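Local coordinates for extracellular solute-binding protein, family 1 (Trichodesmium erythraeum, PDB 6G7Q) that probably binds a solute outside the cytoplasm and delivers it to a membrane ABC transporter for uptake into the cell, at residues A2-S7 / N30-K35; V58-L63 / V231-G236; E121-N126 / K163-N168; D157-A162 / I307-R312. All blocks are in the same frame, centred on the assembly; numbering follows the deposited sequence. Where two conformers were deposited one is given.

Contact 1 of 4, residues A2-S7 / N30-K35; sequences AINLYS and NLIEGK
Tyr6 and Ile32 begin their side chains alike: Tyr6 CG and Ile32 CG1 each stand opposite their own carbonyl carbon, beside the backbone N (chi1 -79° and -68°). This puts Ile32 CG2 over the middle of the tyrosine ring, 3.9 Å from the ring centroid, in a CH-pi contact, while Ile32 CG1 lies 3.8 Å from Tyr6 CE1. The ring's hydroxyl is held elsewhere, by Glu46 on helix 36-46. Replacing Tyr6 by alanine removes the ring, which would probably leave Ile32 without the surface it packs on and Glu46 without that hydroxyl. On the same face, Asn4 and Asn30 lie side by side with nearly coplanar amides; Asn30 ND2 donates to Asn4 OD1 at 3.1 Å, and Asn4 ND2 is hydrogen-bonded to Pro51 O. Leu5 and Leu31 share the other face, with Leu5 CD2 4.1 Å from Leu31 CD1, and Tyr18 of helix 14-25 touches both. Strands 2-7 and 28-33 with that helix make one beta-alpha-beta unit, hence the parallel pairing. Its ladder runs from Asn30 N to Ile3 O, Leu5 N to Asn30 O (2.8 Å), Ile32 N to Leu5 O (2.8 Å) and Ser7 N to Ile32 O. The chemistry therefore splits by layer: main-chain bonds fix the register, the amide pair adds a polar link on the tyrosine face, and dispersion contacts fill in on both faces.

Contact 2 of 4, residues V58-L63 / V231-G236; sequences VDAGRL and VNISGG
Asn232 and Asp59 supply most of the polar contact. With CG anti to the backbone N (chi1 -155°), the Asn232 amide is carried toward Asp59 and Ala60. Asn232 OD1 accepts from Ala60 N at 2.8 Å, an almost straight bond (179°) lying in the carbonyl plane on a lone pair; the same oxygen also takes Ile233 N. Asn232 ND2 makes a weak bond to Asp59 OD1 at 3.0 Å, the carboxylate and amide planes being 69° apart. Asp59 OD1 has further donors in Gly61 N, on its anti lone pair, and Ser144 OG. With Asn232 replaced by alanine, Ala60 N and Ile233 N would probably lose their shared acceptor and Asp59 the weak amide donor. Between the backbones, Asp59 N donates to Ile233 O at 2.8 Å. Val58 and Ser234 form a non-hydrogen-bonded pair; strand 231-239 runs antiparallel to 54-58, consistent with the reversed strand of a type II periplasmic binding protein lobe. Asp59 then N-caps helix 60-68. In packing, Val58 CG1 rests 3.5 Å from Ser234 OG, whose polar partners include Glu270 and Arg9. Further along the helix, Leu63 and Ile233 cross at about a right angle, Leu63 CD1 3.7 Å from Ile233 CD1.

Contact 3 of 4, residues E121-N126 / K163-N168; sequences EDLAQN and KGFVRN
Ala124 and Phe165 bring the two backbones together, their CA atoms 4.2 Å apart. Segment 121-126 makes a short 3-10 turn through Ala124 and then extends as a loop, while segment 163-168 is the C-terminal part of helix 140-167. The approach is close at Gly164, whose CA lies 3.8 Å from Ala124 O; a CB at that position would run into this oxygen. Ala124 CB sits against the helix backbone, 3.8 Å from Phe165 N. From the end of this helix the side chain of Asn168 reaches back across the contact. Its CG stands opposite the carbonyl carbon (chi1 -72°), and the amide nitrogen serves two main-chain oxygens: Asn168 ND2 donates to Leu123 O at 2.9 Å, with that oxygen in the amide plane, and to Gln125 O at 2.9 Å, well off the plane of the Gln125 carbonyl. One amide group thus ties together the two carbonyls where the 3-10 turn opens into loop. Leu123 and Phe165 run side by side, Leu123 CB 3.8 Å from Phe165 CD1, and Leu123 O lies at the ring's edge. Deeper in, both side chains touch Leu193 of strand 191-195. Phe165 also stacks on Trp161 of its own helix and meets Phe169 edge-to-face, and the backbone of Asn168 bonds to Ile132 of strand 132-133, joining the helix end to the sheet.

Contact 4 of 4, residues D157-A162 / I307-R312; sequences DAEGWA and IKLMDR
Glu159 and Arg312 cross at about a right angle, yet their flat ends are turned within 25° of each other. A single carboxylate oxygen does the work: Glu159 OE1 makes a salt bridge with Arg312 NH1 at 2.9 Å and accepts a weak, strongly bent bond from Arg312 NE at 3.1 Å. The glutamate gets there by staying extended, its CG opposite the backbone N, whereas the arginine folds at chi3 (53°) to turn its guanidinium back to the acid. The other oxygen, Glu159 OE2, has a long, weak ion pair with Lys163, so the carboxylate probably feels positive charge from two directions. Beside this bridge the CB of Leu309 points toward helix 140-167 and, in one of its two conformers, the residue divides its methyls. In that conformer Leu309 CD1 lies against the aliphatic stem of Glu159, 3.6 Å from Glu159 CB, the two side chains crossing obliquely. Leu309 CD2 then faces two alanines one turn apart, 4.1 Å from Ala158 CB and 4.2 Å from Ala162 CB. The axes of the two short helical segments approach to 10.0 Å, crossing at -45°. The contact packs helix 303-312, close to the C-terminus, onto the long helix 140-167. At its margins Val313 touches Glu159 and Met155 touches Arg312, while Trp161 NE1 of the long helix is hydrogen-bonded to Tyr120 O.

Contacts 1 and 2 lie in one sheet, their centres about 17 Å apart: contact 1 pairs strands 2-7 and 28-33, and contact 2 brings strand 231-239 against the end of strand 54-58. Contacts 3 and 4 sit together on helix 140-167, centres about 11 Å apart, and touch where Ala124 CB meets Trp161 O at 3.4 Å. The centre of contact 1 is about 41 Å from that of contact 3, across the chain's centre. Along the chain contact 1 closes first; contact 3 is nested within contact 2, while contact 4 crosses both. The long-range returns in contacts 2 and 4 are consistent with the two-lobed, chain-crossing build of periplasmic binding proteins.

Contact 1 of 4, residues A2-S7 / N30-K35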
loop_
_atom_site.group_PDB
_atom_site.type_symbol
_atom_site.label_atom_id
_atom_site.label_comp_id
_atom_site.label_asym_id
_atom_site.label_seq_id
_atom_site.Cartn_x
_atom_site.Cartn_y
_atom_site.Cartn_z
ATOM N N ALA A 2 11.118 12.687 -23.987
ATOM C CA ALA A 2 10.203 12.747 -22.850
ATOM C C ALA A 2 9.623 11.399 -22.568
ATOM O O ALA A 2 9.630 10.526 -23.428
ATOM C CB ALA A 2 9.116 13.748 -23.119
ATOM N N ILE A 3 9.116 11.236 -21.358
ATOM C CA ILE A 3 8.291 10.077 -21.012
ATOM C C ILE A 3 6.917 10.572 -20.521
ATOM O O ILE A 3 6.813 11.640 -19.922
ATOM C CB ILE A 3 8.943 9.162 -19.963
ATOM C CG1 ILE A 3 9.170 9.895 -18.632
ATOM C CG2 ILE A 3 10.249 8.572 -20.510
ATOM C CD1 ILE A 3 9.520 9.030 -17.478
ATOM N N ASN A 4 5.901 9.757 -20.758
ATOM C CA ASN A 4 4.555 10.034 -20.259
ATOM C C ASN A 4 4.258 9.122 -19.051
ATOM O O ASN A 4 4.141 7.899 -19.199
ATOM C CB ASN A 4 3.583 9.772 -21.380
ATOM C CG ASN A 4 3.856 10.676 -22.549
ATOM O OD1 ASN A 4 3.918 11.878 -22.382
ATOM N ND2 ASN A 4 3.981 10.099 -23.737
ATOM N N LEU A 5 4.154 9.749 -17.901
ATOM C CA LEU A 5 3.953 9.067 -16.644
ATOM C C LEU A 5 2.450 9.196 -16.304
ATOM O O LEU A 5 1.970 10.286 -16.037
ATOM C CB LEU A 5 4.797 9.770 -15.573
ATOM C CG LEU A 5 4.513 9.335 -14.130
ATOM C CD1 LEU A 5 4.731 7.834 -13.928
ATOM C CD2 LEU A 5 5.367 10.107 -13.129
ATOM N N TYR A 6 1.757 8.060 -16.322
ATOM C CA TYR A 6 0.363 7.976 -15.901
ATOM C C TYR A 6 0.357 7.502 -14.466
ATOM O O TYR A 6 0.741 6.364 -14.210
ATOM C CB TYR A 6 -0.409 6.995 -16.756
ATOM C CG TYR A 6 -0.893 7.423 -18.128
ATOM C CD1 TYR A 6 -0.089 8.168 -18.980
ATOM C CD2 TYR A 6 -2.124 6.949 -18.620
ATOM C CE1 TYR A 6 -0.533 8.505 -20.254
ATOM C CE2 TYR A 6 -2.556 7.264 -19.885
ATOM C CZ TYR A 6 -1.748 8.026 -20.707
ATOM O OH TYR A 6 -2.143 8.353 -21.987
ATOM N N SER A 7 -0.016 8.380 -13.538
ATOM C CA SER A 7 0.112 8.041 -12.139
ATOM C C SER A 7 -1.067 8.463 -11.305
ATOM O O SER A 7 -1.569 9.549 -11.457
ATOM C CB SER A 7 1.346 8.687 -11.539
ATOM O OG SER A 7 1.448 8.342 -10.188
ATOM N N ASN A 30 6.210 14.082 -18.537
ATOM C CA ASN A 30 4.808 14.577 -18.734
ATOM C C ASN A 30 3.923 13.750 -17.828
ATOM O O ASN A 30 3.791 12.551 -18.004
ATOM C CB ASN A 30 4.380 14.348 -20.160
ATOM C CG ASN A 30 5.204 15.127 -21.164
ATOM O OD1 ASN A 30 5.549 16.290 -20.948
ATOM N ND2 ASN A 30 5.493 14.489 -22.290
ATOM N N LEU A 31 3.243 14.444 -16.913
ATOM C CA LEU A 31 2.415 13.777 -15.888
ATOM C C LEU A 31 0.960 13.773 -16.342
ATOM O O LEU A 31 0.401 14.837 -16.669
ATOM C CB LEU A 31 2.561 14.513 -14.561
ATOM C CG LEU A 31 1.681 14.002 -13.427
ATOM C CD1 LEU A 31 2.148 12.622 -12.940
ATOM C CD2 LEU A 31 1.688 15.017 -12.288
ATOM N N ILE A 32 0.356 12.585 -16.329
ATOM C CA ILE A 32 -1.068 12.380 -16.551
ATOM C C ILE A 32 -1.582 11.746 -15.268
ATOM O O ILE A 32 -1.123 10.668 -14.891
ATOM C CB ILE A 32 -1.273 11.446 -17.752
ATOM C CG1 ILE A 32 -0.824 12.133 -19.056
ATOM C CG2 ILE A 32 -2.717 10.992 -17.852
ATOM C CD1 ILE A 32 0.655 12.097 -19.326
ATOM N N GLU A 33 -2.495 12.428 -14.565
ATOM C CA GLU A 33 -3.065 11.930 -13.304
ATOM C C GLU A 33 -4.446 11.353 -13.510
ATOM O O GLU A 33 -5.186 11.704 -14.453
ATOM C CB GLU A 33 -3.082 13.012 -12.235
ATOM C CG GLU A 33 -1.696 13.530 -11.838
ATOM C CD GLU A 33 -1.762 14.416 -10.598
ATOM O OE1 GLU A 33 -1.853 15.652 -10.795
ATOM O OE2 GLU A 33 -1.807 13.897 -9.463
ATOM N N GLY A 34 -4.779 10.416 -12.637
ATOM C CA GLY A 34 -6.144 9.868 -12.529
ATOM C C GLY A 34 -6.140 8.872 -11.394
ATOM O O GLY A 34 -5.088 8.513 -10.864
ATOM N N LYS A 35 -7.314 8.398 -11.021
ATOM C CA LYS A 35 -7.434 7.337 -10.042
ATOM C C LYS A 35 -6.853 6.068 -10.599
ATOM O O LYS A 35 -6.917 5.852 -11.798
ATOM C CB LYS A 35 -8.915 7.136 -9.698
ATOM C CG LYS A 35 -9.465 8.366 -9.018
ATOM C CD LYS A 35 -10.919 8.243 -8.648
ATOM C CE LYS A 35 -11.419 9.549 -8.082
ATOM N NZ LYS A 35 -12.884 9.460 -8.018
HETATM O O HOH W 1 -1.763 11.168 -9.178
#

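Contact 2 of 4, residues V58-L63 / V231-G236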
loop_
_atom_site.group_PDB
_atom_site.type_symbol
_atom_site.label_atom_id
_atom_site.label_comp_id
_atom_site.label_asym_id
_atom_site.label_seq_id
_atom_site.Cartn_x
_atom_site.Cartn_y
_atom_site.Cartn_z
ATOM N N VAL A 58 -1.027 2.502 -6.537
ATOM C CA VAL A 58 -0.820 1.852 -5.270
ATOM C C VAL A 58 -1.562 0.533 -5.172
ATOM O O VAL A 58 -2.618 0.352 -5.793
ATOM C CB VAL A 58 -1.129 2.736 -4.071
ATOM C CG1 VAL A 58 -0.446 4.043 -4.141
ATOM C CG2 VAL A 58 -2.565 2.808 -3.809
ATOM N N ASP A 59 -0.976 -0.371 -4.428
ATOM C CA ASP A 59 -1.496 -1.676 -4.014
ATOM C C ASP A 59 -1.149 -2.747 -5.059
ATOM O O ASP A 59 -1.499 -2.621 -6.229
ATOM C CB ASP A 59 -2.982 -1.696 -3.662
ATOM C CG ASP A 59 -3.262 -2.783 -2.644
ATOM O OD1 ASP A 59 -3.154 -3.990 -3.043
ATOM O OD2 ASP A 59 -3.545 -2.460 -1.481
ATOM N N ALA A 60 -0.444 -3.787 -4.609
ATOM C CA ALA A 60 -0.154 -4.884 -5.494
ATOM C C ALA A 60 -1.405 -5.512 -6.103
ATOM O O ALA A 60 -1.359 -6.064 -7.197
ATOM C CB ALA A 60 0.664 -5.946 -4.793
ATOM N N GLY A 61 -2.550 -5.434 -5.391
ATOM C CA GLY A 61 -3.772 -5.964 -5.926
ATOM C C GLY A 61 -4.165 -5.233 -7.197
ATOM O O GLY A 61 -4.677 -5.843 -8.160
ATOM N N ARG A 62 -3.955 -3.905 -7.205
ATOM C CA ARG A 62 -4.280 -3.095 -8.366
ATOM C C ARG A 62 -3.251 -3.292 -9.487
ATOM O O ARG A 62 -3.592 -3.352 -10.663
ATOM C CB ARG A 62 -4.385 -1.631 -7.975
ATOM C CG ARG A 62 -4.803 -0.773 -9.094
ATOM C CD ARG A 62 -5.008 0.646 -8.635
ATOM N NE ARG A 62 -6.225 0.846 -7.892
ATOM C CZ ARG A 62 -6.319 1.328 -6.643
ATOM N NH1 ARG A 62 -5.251 1.552 -5.867
ATOM N NH2 ARG A 62 -7.515 1.545 -6.138
ATOM N N LEU A 63 -1.970 -3.415 -9.121
ATOM C CA LEU A 63 -0.939 -3.686 -10.114
ATOM C C LEU A 63 -1.204 -5.042 -10.798
ATOM O O LEU A 63 -1.009 -5.187 -12.015
ATOM C CB LEU A 63 0.461 -3.628 -9.490
ATOM C CG LEU A 63 0.855 -2.172 -9.164
ATOM C CD1 LEU A 63 1.977 -2.164 -8.135
ATOM C CD2 LEU A 63 1.302 -1.408 -10.376
ATOM N N VAL A 231 2.931 -6.039 4.462
ATOM C CA VAL A 231 3.368 -4.851 3.737
ATOM C C VAL A 231 2.860 -4.886 2.323
ATOM O O VAL A 231 2.594 -5.943 1.745
ATOM C CB VAL A 231 4.903 -4.655 3.809
ATOM C CG1 VAL A 231 5.337 -4.416 5.244
ATOM C CG2 VAL A 231 5.687 -5.806 3.204
ATOM N N ASN A 232 2.684 -3.699 1.741
ATOM C CA ASN A 232 2.202 -3.562 0.383
ATOM C C ASN A 232 2.930 -2.359 -0.211
ATOM O O ASN A 232 3.758 -1.725 0.451
ATOM C CB ASN A 232 0.674 -3.430 0.436
ATOM C CG ASN A 232 -0.046 -3.858 -0.843
ATOM O OD1 ASN A 232 0.519 -3.822 -1.940
ATOM N ND2 ASN A 232 -1.314 -4.293 -0.687
ATOM N N ILE A 233 2.648 -2.079 -1.480
ATOM C CA ILE A 233 3.519 -1.175 -2.240
ATOM C C ILE A 233 2.758 -0.067 -2.924
ATOM O O ILE A 233 1.608 -0.214 -3.342
ATOM C CB ILE A 233 4.352 -1.957 -3.280
ATOM C CG1 ILE A 233 3.512 -2.787 -4.211
ATOM C CG2 ILE A 233 5.390 -2.822 -2.558
ATOM C CD1 ILE A 233 4.244 -3.269 -5.442
ATOM N N SER A 234 3.487 1.042 -3.110
ATOM C CA SER A 234 3.271 1.968 -4.229
ATOM C C SER A 234 4.214 1.533 -5.336
ATOM O O SER A 234 5.400 1.284 -5.042
ATOM C CB SER A 234 3.622 3.372 -3.833
ATOM O OG SER A 234 2.813 3.887 -2.797
ATOM N N GLY A 235 3.737 1.344 -6.556
ATOM C CA GLY A 235 4.590 0.766 -7.559
ATOM C C GLY A 235 4.232 1.107 -8.952
ATOM O O GLY A 235 3.361 1.930 -9.199
ATOM N N GLY A 236 4.965 0.504 -9.891
ATOM C CA GLY A 236 4.753 0.856 -11.258
ATOM C C GLY A 236 5.442 -0.079 -12.201
ATOM O O GLY A 236 6.210 -0.956 -11.801
#

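Contact 3 of 4, residues E121-N126 / K163-N168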
loop_
_atom_site.group_PDB
_atom_site.type_symbol
_atom_site.label_atom_id
_atom_site.label_comp_id
_atom_site.label_asym_id
_atom_site.label_seq_id
_atom_site.Cartn_x
_atom_site.Cartn_y
_atom_site.Cartn_z
ATOM N N GLU A 121 -4.437 -12.566 13.535
ATOM C CA GLU A 121 -5.297 -13.652 13.903
ATOM C C GLU A 121 -6.013 -13.421 15.217
ATOM O O GLU A 121 -7.183 -13.768 15.384
ATOM C CB GLU A 121 -4.511 -14.954 13.916
ATOM C CG GLU A 121 -4.062 -15.467 12.559
ATOM C CD GLU A 121 -2.894 -14.720 11.867
ATOM O OE1 GLU A 121 -2.174 -13.955 12.553
ATOM O OE2 GLU A 121 -2.735 -14.950 10.668
ATOM N N ASP A 122 -5.290 -12.786 16.168
ATOM C CA ASP A 122 -5.862 -12.500 17.480
ATOM C C ASP A 122 -7.050 -11.570 17.406
ATOM O O ASP A 122 -7.871 -11.533 18.356
ATOM C CB ASP A 122 -4.751 -11.868 18.332
ATOM C CG ASP A 122 -5.201 -11.337 19.662
ATOM O OD1 ASP A 122 -5.296 -12.142 20.570
ATOM O OD2 ASP A 122 -5.373 -10.073 19.796
ATOM N N LEU A 123 -7.214 -10.819 16.327
ATOM C CA LEU A 123 -8.319 -9.878 16.210
ATOM C C LEU A 123 -9.672 -10.556 16.078
ATOM O O LEU A 123 -10.689 -9.861 16.208
ATOM C CB LEU A 123 -8.088 -8.953 15.032
ATOM C CG LEU A 123 -6.792 -8.144 15.093
ATOM C CD1 LEU A 123 -6.649 -7.297 13.838
ATOM C CD2 LEU A 123 -6.757 -7.327 16.407
ATOM N N ALA A 124 -9.700 -11.888 15.824
ATOM C CA ALA A 124 -10.948 -12.631 15.828
ATOM C C ALA A 124 -11.376 -13.112 17.222
ATOM O O ALA A 124 -12.463 -13.647 17.378
ATOM C CB ALA A 124 -10.831 -13.796 14.903
ATOM N N GLN A 125 -10.539 -12.890 18.235
ATOM C CA GLN A 125 -10.851 -13.368 19.591
ATOM C C GLN A 125 -11.993 -12.533 20.220
ATOM O O GLN A 125 -12.150 -11.327 19.946
ATOM C CB GLN A 125 -9.632 -13.255 20.500
ATOM C CG GLN A 125 -8.536 -14.221 20.141
ATOM C CD GLN A 125 -8.819 -15.657 20.492
ATOM O OE1 GLN A 125 -9.618 -15.960 21.335
ATOM N NE2 GLN A 125 -8.058 -16.522 19.957
ATOM N N ASN A 126 -12.768 -13.191 21.082
ATOM C CA ASN A 126 -13.980 -12.540 21.658
ATOM C C ASN A 126 -13.668 -11.334 22.515
ATOM O O ASN A 126 -14.547 -10.473 22.680
ATOM C CB ASN A 126 -14.772 -13.558 22.490
ATOM C CG ASN A 126 -16.080 -13.038 22.983
ATOM O OD1 ASN A 126 -16.915 -12.657 22.190
ATOM N ND2 ASN A 126 -16.238 -12.965 24.294
ATOM N N LYS A 163 -15.196 -14.584 10.284
ATOM C CA LYS A 163 -16.457 -14.549 11.047
ATOM C C LYS A 163 -16.229 -13.922 12.427
ATOM O O LYS A 163 -17.023 -13.082 12.866
ATOM C CB LYS A 163 -17.029 -15.985 11.242
ATOM C CG LYS A 163 -17.687 -16.542 10.034
ATOM C CD LYS A 163 -18.207 -17.956 10.276
ATOM C CE LYS A 163 -18.912 -18.504 9.047
ATOM N NZ LYS A 163 -19.308 -19.925 9.354
ATOM N N GLY A 164 -15.168 -14.335 13.107
ATOM C CA GLY A 164 -14.891 -13.766 14.406
ATOM C C GLY A 164 -14.547 -12.299 14.338
ATOM O O GLY A 164 -14.939 -11.495 15.191
ATOM N N PHE A 165 -13.739 -11.947 13.339
ATOM C CA PHE A 165 -13.360 -10.552 13.115
ATOM C C PHE A 165 -14.549 -9.637 12.880
ATOM O O PHE A 165 -14.689 -8.587 13.566
ATOM C CB PHE A 165 -12.383 -10.495 11.908
ATOM C CG PHE A 165 -11.795 -9.136 11.659
ATOM C CD1 PHE A 165 -10.956 -8.531 12.594
ATOM C CD2 PHE A 165 -12.034 -8.469 10.479
ATOM C CE1 PHE A 165 -10.373 -7.280 12.335
ATOM C CE2 PHE A 165 -11.433 -7.261 10.209
ATOM C CZ PHE A 165 -10.615 -6.665 11.139
ATOM N N VAL A 166 -15.407 -10.032 11.955
ATOM C CA VAL A 166 -16.609 -9.254 11.667
ATOM C C VAL A 166 -17.494 -9.124 12.903
ATOM O O VAL A 166 -18.111 -8.071 13.158
ATOM C CB VAL A 166 -17.332 -9.819 10.454
ATOM C CG1 VAL A 166 -18.681 -9.128 10.254
ATOM C CG2 VAL A 166 -16.461 -9.607 9.232
ATOM N N ARG A 167 -17.589 -10.205 13.683
ATOM C CA ARG A 167 -18.365 -10.180 14.926
ATOM C C ARG A 167 -17.906 -9.126 15.889
ATOM O O ARG A 167 -18.705 -8.667 16.716
ATOM C CB ARG A 167 -18.337 -11.603 15.597
ATOM C CG ARG A 167 -18.837 -11.771 17.036
ATOM C CD ARG A 167 -18.621 -13.190 17.616
ATOM N NE ARG A 167 -18.915 -14.213 16.633
ATOM C CZ ARG A 167 -18.144 -15.252 16.310
ATOM N NH1 ARG A 167 -16.964 -15.490 16.902
ATOM N NH2 ARG A 167 -18.581 -16.080 15.371
ATOM N N ASN A 168 -16.641 -8.717 15.760
ATOM C CA ASN A 168 -16.034 -7.748 16.652
ATOM C C ASN A 168 -16.173 -6.302 16.214
ATOM O O ASN A 168 -15.705 -5.405 16.933
ATOM C CB ASN A 168 -14.564 -8.112 16.887
ATOM C CG ASN A 168 -14.381 -9.323 17.746
ATOM O OD1 ASN A 168 -15.300 -9.693 18.501
ATOM N ND2 ASN A 168 -13.232 -9.988 17.643
HETATM O O HOH W 2 -14.755 -14.500 18.443
#

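Contact 4 of 4, residues D157-A162 / I307-R312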
loop_
_atom_site.group_PDB
_atom_site.type_symbol
_atom_site.label_atom_id
_atom_site.label_comp_id
_atom_site.label_asym_id
_atom_site.label_seq_id
_atom_site.Cartn_x
_atom_site.Cartn_y
_atom_site.Cartn_z
ATOM N N ASP A 157 -10.095 -22.054 7.213
ATOM C CA ASP A 157 -9.522 -21.449 8.423
ATOM C C ASP A 157 -9.646 -19.919 8.323
ATOM O O ASP A 157 -9.912 -19.261 9.324
ATOM C CB ASP A 157 -8.087 -21.851 8.650
ATOM C CG ASP A 157 -7.892 -23.288 9.150
ATOM O OD1 ASP A 157 -8.855 -23.988 9.502
ATOM O OD2 ASP A 157 -6.718 -23.761 9.144
ATOM N N ALA A 158 -9.449 -19.326 7.132
ATOM C CA ALA A 158 -9.613 -17.898 7.012
ATOM C C ALA A 158 -11.035 -17.438 7.228
ATOM O O ALA A 158 -11.271 -16.341 7.785
ATOM C CB ALA A 158 -9.102 -17.401 5.659
ATOM N N GLU A 159 -11.990 -18.243 6.797
ATOM C CA GLU A 159 -13.401 -17.898 7.018
ATOM C C GLU A 159 -13.749 -17.937 8.486
ATOM O O GLU A 159 -14.495 -17.052 8.963
ATOM C CB GLU A 159 -14.294 -18.834 6.198
ATOM C CG GLU A 159 -15.759 -18.491 6.309
ATOM C CD GLU A 159 -16.645 -19.321 5.411
ATOM O OE1 GLU A 159 -16.335 -19.528 4.242
ATOM O OE2 GLU A 159 -17.719 -19.638 5.858
ATOM N N GLY A 160 -13.229 -18.893 9.240
ATOM C CA GLY A 160 -13.402 -18.929 10.673
ATOM C C GLY A 160 -12.900 -17.637 11.278
ATOM O O GLY A 160 -13.549 -17.052 12.172
ATOM N N TRP A 161 -11.709 -17.217 10.895
ATOM C CA TRP A 161 -11.139 -15.962 11.389
ATOM C C TRP A 161 -12.061 -14.795 11.037
ATOM O O TRP A 161 -12.342 -13.939 11.888
ATOM C CB TRP A 161 -9.749 -15.747 10.808
ATOM C CG TRP A 161 -9.185 -14.404 11.123
ATOM C CD1 TRP A 161 -8.525 -14.035 12.275
ATOM C CD2 TRP A 161 -9.311 -13.211 10.331
ATOM N NE1 TRP A 161 -8.274 -12.681 12.227
ATOM C CE2 TRP A 161 -8.740 -12.153 11.067
ATOM C CE3 TRP A 161 -9.864 -12.920 9.078
ATOM C CZ2 TRP A 161 -8.721 -10.856 10.584
ATOM C CZ3 TRP A 161 -9.863 -11.627 8.612
ATOM C CH2 TRP A 161 -9.293 -10.608 9.380
ATOM N N ALA A 162 -12.461 -14.717 9.772
ATOM C CA ALA A 162 -13.187 -13.560 9.320
ATOM C C ALA A 162 -14.540 -13.446 10.034
ATOM O O ALA A 162 -14.991 -12.345 10.303
ATOM C CB ALA A 162 -13.362 -13.593 7.845
ATOM N N ILE A 307 -12.587 -11.021 -1.876
ATOM C CA ILE A 307 -13.923 -10.406 -2.055
ATOM C C ILE A 307 -15.025 -11.392 -1.705
ATOM O O ILE A 307 -15.987 -11.079 -0.966
ATOM C CB ILE A 307 -14.068 -9.839 -3.493
ATOM C CG1 ILE A 307 -13.146 -8.641 -3.679
ATOM C CG2 ILE A 307 -15.510 -9.470 -3.754
ATOM C CD1 ILE A 307 -13.071 -8.094 -5.085
ATOM N N LYS A 308 -14.921 -12.607 -2.213
ATOM C CA LYS A 308 -15.927 -13.631 -1.953
ATOM C C LYS A 308 -16.031 -13.947 -0.471
ATOM O O LYS A 308 -17.156 -14.065 0.051
ATOM C CB LYS A 308 -15.552 -14.906 -2.763
ATOM N N LEU A 309 -14.881 -14.093 0.195
ATOM C CA LEU A 309 -14.879 -14.425 1.625
ATOM C C LEU A 309 -15.548 -13.290 2.408
ATOM O O LEU A 309 -16.378 -13.525 3.296
ATOM C CB LEU A 309 -13.462 -14.662 2.128
ATOM C CG LEU A 309 -13.398 -14.847 3.640
ATOM C CD1 LEU A 309 -14.342 -15.961 4.091
ATOM C CD2 LEU A 309 -11.974 -14.943 4.138
ATOM N N MET A 310 -15.167 -12.056 2.109
ATOM C CA MET A 310 -15.733 -10.936 2.842
ATOM C C MET A 310 -17.264 -10.837 2.678
ATOM O O MET A 310 -18.003 -10.616 3.645
ATOM C CB MET A 310 -15.020 -9.659 2.478
ATOM C CG MET A 310 -13.648 -9.587 3.104
ATOM S SD MET A 310 -12.786 -8.066 2.916
ATOM C CE MET A 310 -12.477 -8.117 1.154
ATOM N N ASP A 311 -17.720 -11.043 1.458
ATOM C CA ASP A 311 -19.163 -11.111 1.186
ATOM C C ASP A 311 -19.800 -12.210 2.013
ATOM O O ASP A 311 -20.854 -11.996 2.651
ATOM C CB ASP A 311 -19.425 -11.348 -0.303
ATOM C CG ASP A 311 -20.867 -11.704 -0.610
ATOM O OD1 ASP A 311 -21.655 -10.750 -0.637
ATOM O OD2 ASP A 311 -21.253 -12.889 -0.847
ATOM N N ARG A 312 -19.216 -13.392 2.018
ATOM C CA ARG A 312 -19.813 -14.545 2.669
ATOM C C ARG A 312 -20.006 -14.346 4.173
ATOM O O ARG A 312 -21.011 -14.842 4.716
ATOM C CB ARG A 312 -18.991 -15.821 2.377
ATOM C CG ARG A 312 -19.769 -17.127 2.499
ATOM C CD ARG A 312 -19.151 -18.157 1.516
ATOM N NE ARG A 312 -17.787 -18.146 1.858
ATOM C CZ ARG A 312 -16.739 -18.351 1.104
ATOM N NH1 ARG A 312 -15.597 -18.153 1.767
ATOM N NH2 ARG A 312 -16.796 -18.779 -0.181
#